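Local coordinates for ABC transporter periplasmic peptide-binding protein (Pseudoalteromonas, PDB 4QFL), which binds dipeptides in the periplasm, here the dipeptide Ala-Phe, and probably delivers them to an ABC transporter for uptake, at residues F42-T47 against Q59-L64; I65-V70 against N177-F182; A296-R301 against G422-D427. One frame throughout, in Å; residues are numbered along the deposited sequence.

Interaction 1 of 3, residues F42-T47 against Q59-L64; sequences FNPQVT and QLYDRL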
loop_
_atom_site.group_PDB
_atom_site.type_symbol
_atom_site.label_atom_id
_atom_site.label_comp_id
_atom_site.label_asym_id
_atom_site.label_seq_id
_atom_site.Cartn_x
_atom_site.Cartn_y
_atom_site.Cartn_z
ATOM N N PHE A 42 -0.996 13.932 -6.418
ATOM C CA PHE A 42 0.252 14.275 -5.763
ATOM C C PHE A 42 0.093 14.429 -4.252
ATOM O O PHE A 42 0.990 14.908 -3.561
ATOM C CB PHE A 42 0.909 15.475 -6.443
ATOM C CG PHE A 42 1.537 15.113 -7.741
ATOM C CD1 PHE A 42 0.810 15.160 -8.908
ATOM C CD2 PHE A 42 2.826 14.624 -7.779
ATOM C CE1 PHE A 42 1.385 14.775 -10.106
ATOM C CE2 PHE A 42 3.393 14.246 -8.969
ATOM C CZ PHE A 42 2.674 14.323 -10.127
ATOM N N ASN A 43 -1.056 13.985 -3.755
ATOM C CA ASN A 43 -1.308 13.925 -2.326
ATOM C C ASN A 43 -1.534 12.487 -1.870
ATOM O O ASN A 43 -2.523 11.860 -2.250
ATOM C CB ASN A 43 -2.512 14.793 -1.968
ATOM C CG ASN A 43 -2.925 14.642 -0.532
ATOM O OD1 ASN A 43 -2.219 14.036 0.277
ATOM N ND2 ASN A 43 -4.080 15.203 -0.196
ATOM N N PRO A 44 -0.620 11.960 -1.037
ATOM C CA PRO A 44 -0.665 10.560 -0.588
ATOM C C PRO A 44 -1.950 10.192 0.152
ATOM O O PRO A 44 -2.297 9.016 0.217
ATOM C CB PRO A 44 0.534 10.461 0.364
ATOM C CG PRO A 44 1.453 11.557 -0.071
ATOM C CD PRO A 44 0.571 12.667 -0.537
ATOM N N GLN A 45 -2.625 11.189 0.712
ATOM C CA GLN A 45 -3.873 10.991 1.451
ATOM C C GLN A 45 -4.982 10.301 0.668
ATOM O O GLN A 45 -5.812 9.600 1.242
ATOM C CB GLN A 45 -4.417 12.337 1.931
ATOM C CG GLN A 45 -3.582 13.016 2.993
ATOM C CD GLN A 45 -4.281 14.238 3.537
ATOM O OE1 GLN A 45 -4.963 14.947 2.799
ATOM N NE2 GLN A 45 -4.128 14.485 4.833
ATOM N N VAL A 46 -4.997 10.515 -0.644
ATOM C CA VAL A 46 -6.142 10.147 -1.460
ATOM C C VAL A 46 -6.025 8.771 -2.136
ATOM O O VAL A 46 -6.899 8.368 -2.906
ATOM C CB VAL A 46 -6.448 11.254 -2.495
ATOM C CG1 VAL A 46 -6.547 12.617 -1.803
ATOM C CG2 VAL A 46 -5.406 11.296 -3.573
ATOM N N THR A 47 -4.957 8.041 -1.823
ATOM C CA THR A 47 -4.732 6.752 -2.451
ATOM C C THR A 47 -4.110 5.730 -1.498
ATOM O O THR A 47 -3.471 6.103 -0.509
ATOM C CB THR A 47 -3.800 6.915 -3.656
ATOM O OG1 THR A 47 -3.845 5.732 -4.451
ATOM C CG2 THR A 47 -2.380 7.137 -3.187
ATOM N N GLN A 59 9.466 11.570 -1.380
ATOM C CA GLN A 59 10.197 12.553 -2.168
ATOM C C GLN A 59 9.748 13.988 -1.901
ATOM O O GLN A 59 10.571 14.874 -1.722
ATOM C CB GLN A 59 10.107 12.224 -3.656
ATOM C CG GLN A 59 11.005 11.068 -4.099
ATOM C CD GLN A 59 10.676 9.759 -3.418
ATOM O OE1 GLN A 59 9.593 9.199 -3.608
ATOM N NE2 GLN A 59 11.609 9.258 -2.622
ATOM N N LEU A 60 8.442 14.221 -1.868
ATOM C CA LEU A 60 7.934 15.579 -1.720
ATOM C C LEU A 60 7.612 15.948 -0.293
ATOM O O LEU A 60 7.471 17.125 0.017
ATOM C CB LEU A 60 6.676 15.771 -2.560
ATOM C CG LEU A 60 6.819 15.661 -4.067
ATOM C CD1 LEU A 60 5.447 15.600 -4.680
ATOM C CD2 LEU A 60 7.592 16.851 -4.599
ATOM N N TYR A 61 7.469 14.947 0.571
ATOM C CA TYR A 61 6.899 15.167 1.902
ATOM C C TYR A 61 7.712 14.575 3.055
ATOM O O TYR A 61 8.643 13.808 2.838
ATOM C CB TYR A 61 5.493 14.564 1.971
ATOM C CG TYR A 61 4.492 15.146 1.009
ATOM C CD1 TYR A 61 3.935 16.401 1.231
ATOM C CD2 TYR A 61 4.075 14.427 -0.115
ATOM C CE1 TYR A 61 2.994 16.938 0.347
ATOM C CE2 TYR A 61 3.136 14.956 -1.004
ATOM C CZ TYR A 61 2.600 16.211 -0.763
ATOM O OH TYR A 61 1.682 16.738 -1.641
ATOM N N ASP A 62 7.338 14.940 4.282
ATOM C CA ASP A 62 7.778 14.233 5.479
ATOM C C ASP A 62 6.569 13.937 6.346
ATOM O O ASP A 62 5.565 14.635 6.269
ATOM C CB ASP A 62 8.752 15.071 6.310
ATOM C CG ASP A 62 10.008 15.455 5.551
ATOM O OD1 ASP A 62 10.894 14.594 5.391
ATOM O OD2 ASP A 62 10.123 16.633 5.152
ATOM N N ARG A 63 6.684 12.910 7.182
ATOM C CA ARG A 63 5.667 12.579 8.168
ATOM C C ARG A 63 6.095 13.142 9.505
ATOM O O ARG A 63 7.182 13.702 9.635
ATOM C CB ARG A 63 5.516 11.064 8.300
ATOM C CG ARG A 63 5.044 10.359 7.032
ATOM C CD ARG A 63 5.496 8.888 7.022
ATOM N NE ARG A 63 6.942 8.790 6.848
ATOM C CZ ARG A 63 7.628 7.653 6.819
ATOM N NH1 ARG A 63 7.000 6.491 6.950
ATOM N NH2 ARG A 63 8.946 7.679 6.657
ATOM N N LEU A 64 5.233 12.989 10.499
ATOM C CA LEU A 64 5.575 13.312 11.871
ATOM C C LEU A 64 6.641 12.352 12.393
ATOM O O LEU A 64 7.606 12.750 13.039
ATOM C CB LEU A 64 4.323 13.205 12.746
ATOM C CG LEU A 64 3.266 14.266 12.449
ATOM C CD1 LEU A 64 2.008 14.008 13.263
ATOM C CD2 LEU A 64 3.838 15.639 12.741
#

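Interaction 2 of 3, residues I65-V70 against N177-F182; sequences ISIDPV and NMATDF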
loop_
_atom_site.group_PDB
_atom_site.type_symbol
_atom_site.label_atom_id
_atom_site.label_comp_id
_atom_site.label_asym_id
_atom_site.label_seq_id
_atom_site.Cartn_x
_atom_site.Cartn_y
_atom_site.Cartn_z
ATOM N N ILE A 65 6.438 11.073 12.111
ATOM C CA ILE A 65 7.315 10.016 12.576
ATOM C C ILE A 65 7.413 8.937 11.516
ATOM O O ILE A 65 6.605 8.882 10.572
ATOM C CB ILE A 65 6.781 9.351 13.837
ATOM C CG1 ILE A 65 5.316 8.964 13.648
ATOM C CG2 ILE A 65 6.930 10.266 15.013
ATOM C CD1 ILE A 65 4.793 8.039 14.706
ATOM N N SER A 66 8.412 8.079 11.679
ATOM C CA SER A 66 8.547 6.901 10.838
ATOM C C SER A 66 8.787 5.676 11.717
ATOM O O SER A 66 8.811 5.774 12.938
ATOM C CB SER A 66 9.684 7.079 9.818
ATOM O OG SER A 66 10.939 7.298 10.454
ATOM N N ILE A 67 8.951 4.519 11.089
ATOM C CA ILE A 67 9.242 3.295 11.815
ATOM C C ILE A 67 10.583 2.740 11.352
ATOM O O ILE A 67 10.794 2.495 10.164
ATOM C CB ILE A 67 8.151 2.257 11.582
ATOM C CG1 ILE A 67 6.817 2.802 12.093
ATOM C CG2 ILE A 67 8.511 0.943 12.257
ATOM C CD1 ILE A 67 5.606 1.977 11.711
ATOM N N ASP A 68 11.508 2.548 12.284
ATOM C CA ASP A 68 12.797 2.007 11.902
ATOM C C ASP A 68 12.591 0.614 11.312
ATOM O O ASP A 68 11.870 -0.194 11.890
ATOM C CB ASP A 68 13.723 1.957 13.107
ATOM C CG ASP A 68 15.149 1.694 12.711
ATOM O OD1 ASP A 68 15.491 0.528 12.486
ATOM O OD2 ASP A 68 15.929 2.655 12.599
ATOM N N PRO A 69 13.213 0.329 10.157
ATOM C CA PRO A 69 12.982 -0.945 9.465
ATOM C C PRO A 69 13.598 -2.109 10.214
ATOM O O PRO A 69 13.197 -3.256 10.022
ATOM C CB PRO A 69 13.715 -0.756 8.143
ATOM C CG PRO A 69 14.798 0.190 8.451
ATOM C CD PRO A 69 14.261 1.125 9.505
ATOM N N VAL A 70 14.564 -1.804 11.070
ATOM C CA VAL A 70 15.307 -2.838 11.777
ATOM C C VAL A 70 14.861 -3.053 13.219
ATOM O O VAL A 70 14.747 -4.185 13.668
ATOM C CB VAL A 70 16.823 -2.550 11.746
ATOM C CG1 VAL A 70 17.576 -3.608 12.540
ATOM C CG2 VAL A 70 17.321 -2.499 10.308
ATOM N N ASN A 177 -0.209 3.911 12.290
ATOM C CA ASN A 177 -0.956 4.563 11.220
ATOM C C ASN A 177 -0.475 5.984 10.938
ATOM O O ASN A 177 -0.510 6.433 9.798
ATOM C CB ASN A 177 -2.454 4.545 11.512
ATOM C CG ASN A 177 -3.037 3.162 11.444
ATOM O OD1 ASN A 177 -2.673 2.362 10.593
ATOM N ND2 ASN A 177 -3.947 2.869 12.349
ATOM N N MET A 178 -0.014 6.687 11.969
ATOM C CA MET A 178 0.551 8.024 11.781
ATOM C C MET A 178 1.959 7.997 11.168
ATOM O O MET A 178 2.493 9.036 10.765
ATOM C CB MET A 178 0.557 8.822 13.096
ATOM C CG MET A 178 -0.822 9.076 13.686
ATOM S SD MET A 178 -1.854 10.070 12.601
ATOM C CE MET A 178 -0.919 11.598 12.590
ATOM N N ALA A 179 2.552 6.812 11.093
ATOM C CA ALA A 179 3.872 6.676 10.497
ATOM C C ALA A 179 3.798 6.083 9.095
ATOM O O ALA A 179 4.817 5.721 8.522
ATOM C CB ALA A 179 4.775 5.833 11.381
ATOM N N THR A 180 2.596 5.971 8.540
ATOM C CA THR A 180 2.462 5.431 7.189
ATOM C C THR A 180 2.763 6.513 6.166
ATOM O O THR A 180 2.759 7.704 6.492
ATOM C CB THR A 180 1.063 4.829 6.924
ATOM O OG1 THR A 180 0.068 5.855 7.033
ATOM C CG2 THR A 180 0.763 3.714 7.913
ATOM N N ASP A 181 3.038 6.090 4.937
ATOM C CA ASP A 181 3.303 7.009 3.836
ATOM C C ASP A 181 2.113 7.906 3.492
ATOM O O ASP A 181 2.254 8.876 2.745
ATOM C CB ASP A 181 3.695 6.224 2.583
ATOM C CG ASP A 181 4.968 5.427 2.764
ATOM O OD1 ASP A 181 6.004 6.023 3.124
ATOM O OD2 ASP A 181 4.923 4.200 2.553
ATOM N N PHE A 182 0.939 7.566 4.012
ATOM C CA PHE A 182 -0.269 8.343 3.749
ATOM C C PHE A 182 -0.365 9.538 4.702
ATOM O O PHE A 182 -1.095 10.502 4.433
ATOM C CB PHE A 182 -1.508 7.453 3.885
ATOM C CG PHE A 182 -1.350 6.104 3.233
ATOM C CD1 PHE A 182 -1.285 5.992 1.852
ATOM C CD2 PHE A 182 -1.246 4.951 3.997
ATOM C CE1 PHE A 182 -1.124 4.766 1.260
ATOM C CE2 PHE A 182 -1.091 3.718 3.397
ATOM C CZ PHE A 182 -1.032 3.629 2.038
#

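Interaction 3 of 3, residues A296-R301 against G422-D427; sequences AFNTER and GEHRHD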
loop_
_atom_site.group_PDB
_atom_site.type_symbol
_atom_site.label_atom_id
_atom_site.label_comp_id
_atom_site.label_asym_id
_atom_site.label_seq_id
_atom_site.Cartn_x
_atom_site.Cartn_y
_atom_site.Cartn_z
ATOM N N ALA A 296 -8.887 -13.213 -4.141
ATOM C CA ALA A 296 -10.064 -12.742 -3.429
ATOM C C ALA A 296 -11.338 -13.083 -4.186
ATOM O O ALA A 296 -11.406 -12.900 -5.392
ATOM C CB ALA A 296 -9.977 -11.246 -3.196
ATOM N N PHE A 297 -12.338 -13.575 -3.463
ATOM C CA PHE A 297 -13.666 -13.801 -4.021
ATOM C C PHE A 297 -14.630 -12.665 -3.684
ATOM O O PHE A 297 -14.619 -12.133 -2.582
ATOM C CB PHE A 297 -14.234 -15.107 -3.488
ATOM C CG PHE A 297 -13.387 -16.296 -3.802
ATOM C CD1 PHE A 297 -13.401 -16.851 -5.067
ATOM C CD2 PHE A 297 -12.575 -16.854 -2.833
ATOM C CE1 PHE A 297 -12.623 -17.945 -5.365
ATOM C CE2 PHE A 297 -11.802 -17.955 -3.118
ATOM C CZ PHE A 297 -11.827 -18.502 -4.388
ATOM N N ASN A 298 -15.472 -12.300 -4.643
ATOM C CA ASN A 298 -16.562 -11.369 -4.382
ATOM C C ASN A 298 -17.655 -12.117 -3.618
ATOM O O ASN A 298 -18.552 -12.707 -4.220
ATOM C CB ASN A 298 -17.083 -10.835 -5.715
ATOM C CG ASN A 298 -18.067 -9.708 -5.558
ATOM O OD1 ASN A 298 -18.297 -8.945 -6.493
ATOM N ND2 ASN A 298 -18.667 -9.603 -4.394
ATOM N N THR A 299 -17.560 -12.108 -2.290
ATOM C CA THR A 299 -18.390 -12.951 -1.428
ATOM C C THR A 299 -19.854 -12.543 -1.422
ATOM O O THR A 299 -20.678 -13.213 -0.812
ATOM C CB THR A 299 -17.893 -12.947 0.035
ATOM O OG1 THR A 299 -18.025 -11.628 0.588
ATOM C CG2 THR A 299 -16.438 -13.401 0.119
ATOM N N GLU A 300 -20.178 -11.448 -2.095
ATOM C CA GLU A 300 -21.569 -11.036 -2.195
ATOM C C GLU A 300 -22.181 -11.472 -3.514
ATOM O O GLU A 300 -23.316 -11.119 -3.810
ATOM C CB GLU A 300 -21.701 -9.525 -2.000
ATOM C CG GLU A 300 -21.468 -9.076 -0.564
ATOM C CD GLU A 300 -22.493 -9.634 0.397
ATOM O OE1 GLU A 300 -23.676 -9.724 0.019
ATOM O OE2 GLU A 300 -22.125 -9.987 1.536
ATOM N N ARG A 301 -21.447 -12.262 -4.296
ATOM C CA ARG A 301 -21.896 -12.631 -5.636
ATOM C C ARG A 301 -21.992 -14.144 -5.813
ATOM O O ARG A 301 -20.991 -14.843 -5.730
ATOM C CB ARG A 301 -20.955 -12.029 -6.690
ATOM C CG ARG A 301 -21.434 -12.190 -8.124
ATOM C CD ARG A 301 -20.438 -11.658 -9.142
ATOM N NE ARG A 301 -20.446 -10.201 -9.215
ATOM C CZ ARG A 301 -19.865 -9.503 -10.185
ATOM N NH1 ARG A 301 -19.232 -10.141 -11.162
ATOM N NH2 ARG A 301 -19.919 -8.170 -10.188
ATOM N N GLY A 422 -12.716 -1.900 -6.606
ATOM C CA GLY A 422 -13.381 -1.181 -5.534
ATOM C C GLY A 422 -14.880 -1.079 -5.766
ATOM O O GLY A 422 -15.653 -0.887 -4.826
ATOM N N GLU A 423 -15.286 -1.204 -7.029
ATOM C CA GLU A 423 -16.696 -1.194 -7.412
ATOM C C GLU A 423 -17.237 -2.608 -7.484
ATOM O O GLU A 423 -18.324 -2.839 -8.006
ATOM C CB GLU A 423 -16.873 -0.511 -8.766
ATOM C CG GLU A 423 -16.524 0.966 -8.768
ATOM C CD GLU A 423 -16.346 1.531 -10.162
ATOM O OE1 GLU A 423 -16.734 0.854 -11.131
ATOM O OE2 GLU A 423 -15.814 2.654 -10.297
ATOM N N HIS A 424 -16.459 -3.543 -6.949
ATOM C CA HIS A 424 -16.768 -4.971 -6.961
ATOM C C HIS A 424 -17.411 -5.517 -8.254
ATOM O O HIS A 424 -18.377 -6.284 -8.209
ATOM C CB HIS A 424 -17.555 -5.375 -5.705
ATOM C CG HIS A 424 -18.950 -4.835 -5.656
ATOM N ND1 HIS A 424 -19.247 -3.587 -5.155
ATOM C CD2 HIS A 424 -20.129 -5.388 -6.025
ATOM C CE1 HIS A 424 -20.552 -3.386 -5.233
ATOM N NE2 HIS A 424 -21.108 -4.461 -5.759
ATOM N N ARG A 425 -16.848 -5.142 -9.403
ATOM C CA ARG A 425 -17.328 -5.652 -10.689
ATOM C C ARG A 425 -16.898 -7.102 -10.963
ATOM O O ARG A 425 -17.382 -7.737 -11.902
ATOM C CB ARG A 425 -16.888 -4.736 -11.844
ATOM C CG ARG A 425 -17.619 -3.384 -11.894
ATOM C CD ARG A 425 -17.742 -2.840 -13.326
ATOM N NE ARG A 425 -17.325 -1.440 -13.445
ATOM C CZ ARG A 425 -17.188 -0.795 -14.603
ATOM N NH1 ARG A 425 -17.434 -1.411 -15.754
ATOM N NH2 ARG A 425 -16.793 0.470 -14.610
ATOM N N HIS A 426 -15.997 -7.622 -10.134
ATOM C CA HIS A 426 -15.371 -8.918 -10.376
ATOM C C HIS A 426 -16.086 -10.064 -9.710
ATOM O O HIS A 426 -16.832 -9.862 -8.758
ATOM C CB HIS A 426 -13.930 -8.896 -9.861
ATOM C CG HIS A 426 -13.818 -8.641 -8.389
ATOM N ND1 HIS A 426 -14.118 -7.419 -7.823
ATOM C CD2 HIS A 426 -13.433 -9.442 -7.369
ATOM C CE1 HIS A 426 -13.923 -7.482 -6.520
ATOM N NE2 HIS A 426 -13.507 -8.698 -6.216
ATOM N N ASP A 427 -15.840 -11.274 -10.210
ATOM C CA ASP A 427 -16.205 -12.506 -9.507
ATOM C C ASP A 427 -15.108 -12.807 -8.507
ATOM O O ASP A 427 -15.365 -13.123 -7.349
ATOM C CB ASP A 427 -16.255 -13.710 -10.457
ATOM C CG ASP A 427 -17.482 -13.731 -11.328
ATOM O OD1 ASP A 427 -18.448 -12.994 -11.047
ATOM O OD2 ASP A 427 -17.470 -14.509 -12.304
#

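Interaction 1 of 3, residues F42-T47 against Q59-L64
Tyr61, the first residue past the end of helix 50-60, reaches back to Phe42 and Pro44 in the loop that leads into the same helix, where Asn43 forms an Asx turn. The contact therefore joins the two ends of a loop-helix unit. From CB, the tyrosine side chain sets off with CG anti to its own carbonyl carbon (chi1 -61°), which sends the ring toward the loop. CD2 meets the proline ring first, 3.9 Å from Pro44 CG. One atom further out the packing tightens, with Tyr61 CE2 3.5 Å from Pro44 CD. At the tip, Tyr61 OH donates a hydrogen bond of 2.7 Å to Phe42 O, which lies in the plane of the ring at its edge. Tyrosine suits this place because its body is apolar enough to pack on proline while its hydroxyl satisfies a buried carbonyl. One face of the ring carries Leu60 CB, 3.8 Å above the plane and offset toward the rim. Leu60 CD1 lies at the edge of the Phe42 ring, 4.2 Å from Phe42 CD2, and that ring makes edge-to-face contacts with Tyr215 and Tyr218. The loop is braced from within by Asn43: OD1 accepts from Gln45 N at 2.9 Å, with the donor well above the amide plane, while Asn43 ND2 donates almost straight (175°) to Gln45 OE1.

Interaction 2 of 3, residues I65-V70 against N177-F182
The only flat groups at the meeting of Ile65 and Ala179 are backbone carbonyls, and each touches carbon through its oxygen; no aromatic ring joins in across the two segments. The carbonyl oxygen of Ile65 faces Ala179 CA at 3.5 Å in a CH...O contact (140° at the hydrogen), and the carbonyl oxygen of Met178 lies 4.0 Å from Ile65 CG1. Around these oxygens the contact is apolar. Strand 65-67, paired antiparallel with strand 74-76, presents Ile65 and Ile67, and the single methyl of Ala179 points into the strand and touches both. Ile65 CG1 is 3.9 Å from Ala179 CB; it sits in the crowded position between backbone N and carbonyl carbon (chi1 50°), which brings the longer branch to the alanine. Ile67 offers the same branch, its CG1 3.7 Å from Ala179 CB. Between the two isoleucines the backbone itself closes in, with Ser66 CA 4.0 Å from Ala179 CB, a proximity that suits a side chain as short as alanine. The hydroxyl of Ser66 serves the other direction, bonding to Glu77. Ala179 follows helix 174-178, where Thr180 OG1 turns back to donate to Asn177 O at 2.9 Å. Across the contact no hydrogen bond forms, and the buried Ile65 O has no conventional partner, so the fit of strand to helix end rests on van der Waals packing and a weak CH...O interaction.

Interaction 3 of 3, residues A296-R301 against G422-D427
A backbone hydrogen bond links Asn298 to Asp427: Asn298 N donates to Asp427 O at 2.8 Å, nearly straight at 170°. It continues the antiparallel pairing of strands 291-297 and 428-434 just past the end of the first, where Ala296 already bonds to Val429. The chain then folds into a type I turn from Asn298 to Arg301, closed by Arg301 N to Asn298 O, and this brings the arginine round to the facing loop.

The ionic contact is made by that arginine. Its chain runs extended from CB and bends at chi3 (-76°), carrying Arg301 NH1 to within 3.0 Å of Asp427 OD1 in a hydrogen-bonded salt bridge. The carboxylate oxygen lies in the guanidinium plane, whereas the guanidinium approaches from above the carboxylate plane, the two planes standing 87° apart. Asp427 uses its other oxygen, OD2, to accept from Ser375 N, so both ends of the acid are engaged.

The gripped loop begins with the Schellman motif that ends helix 414-422, with His424 at positive phi as its C-prime residue. Arginine is long enough to reach the backbone that follows: Arg301 NH1 also gives a weak bond to Arg425 O at 3.1 Å. His426 O sits 3.3 Å above the guanidinium plane of Arg301, over its centre, a close approach that is not a hydrogen bond but is probably attractive.

Apolar packing is confined to the His426 ring, which receives Asn298 CB on one face, 4.1 Å above its plane and toward the rim, while its NE2 is held by a hydrogen bond to Pro459 O.

Interactions 1 and 2 are neighbours, their centres 12 Å apart, and follow each other along the chain. They touch directly: Arg63 NH1 lies 2.8 Å from Ala179 O, a probable hydrogen bond, and Pro44 CB packs against Asp181 O. Interaction 3 stands on the opposite side of the chain's centre, 29 Å and 31 Å from the centres of the other two. The bound dipeptide lies between: the side chain of Pro44 is about 10 Å from its alanine and that of Ala296 about 9 Å from its phenylalanine. Loop 42-47 runs straight into pocket residues Thr48 to Gly50, whereas loop 422-427 connects helix 414-422, which carries pocket residues Trp414 and Ile418, to strand 428-434, which carries Leu431 to Ala434.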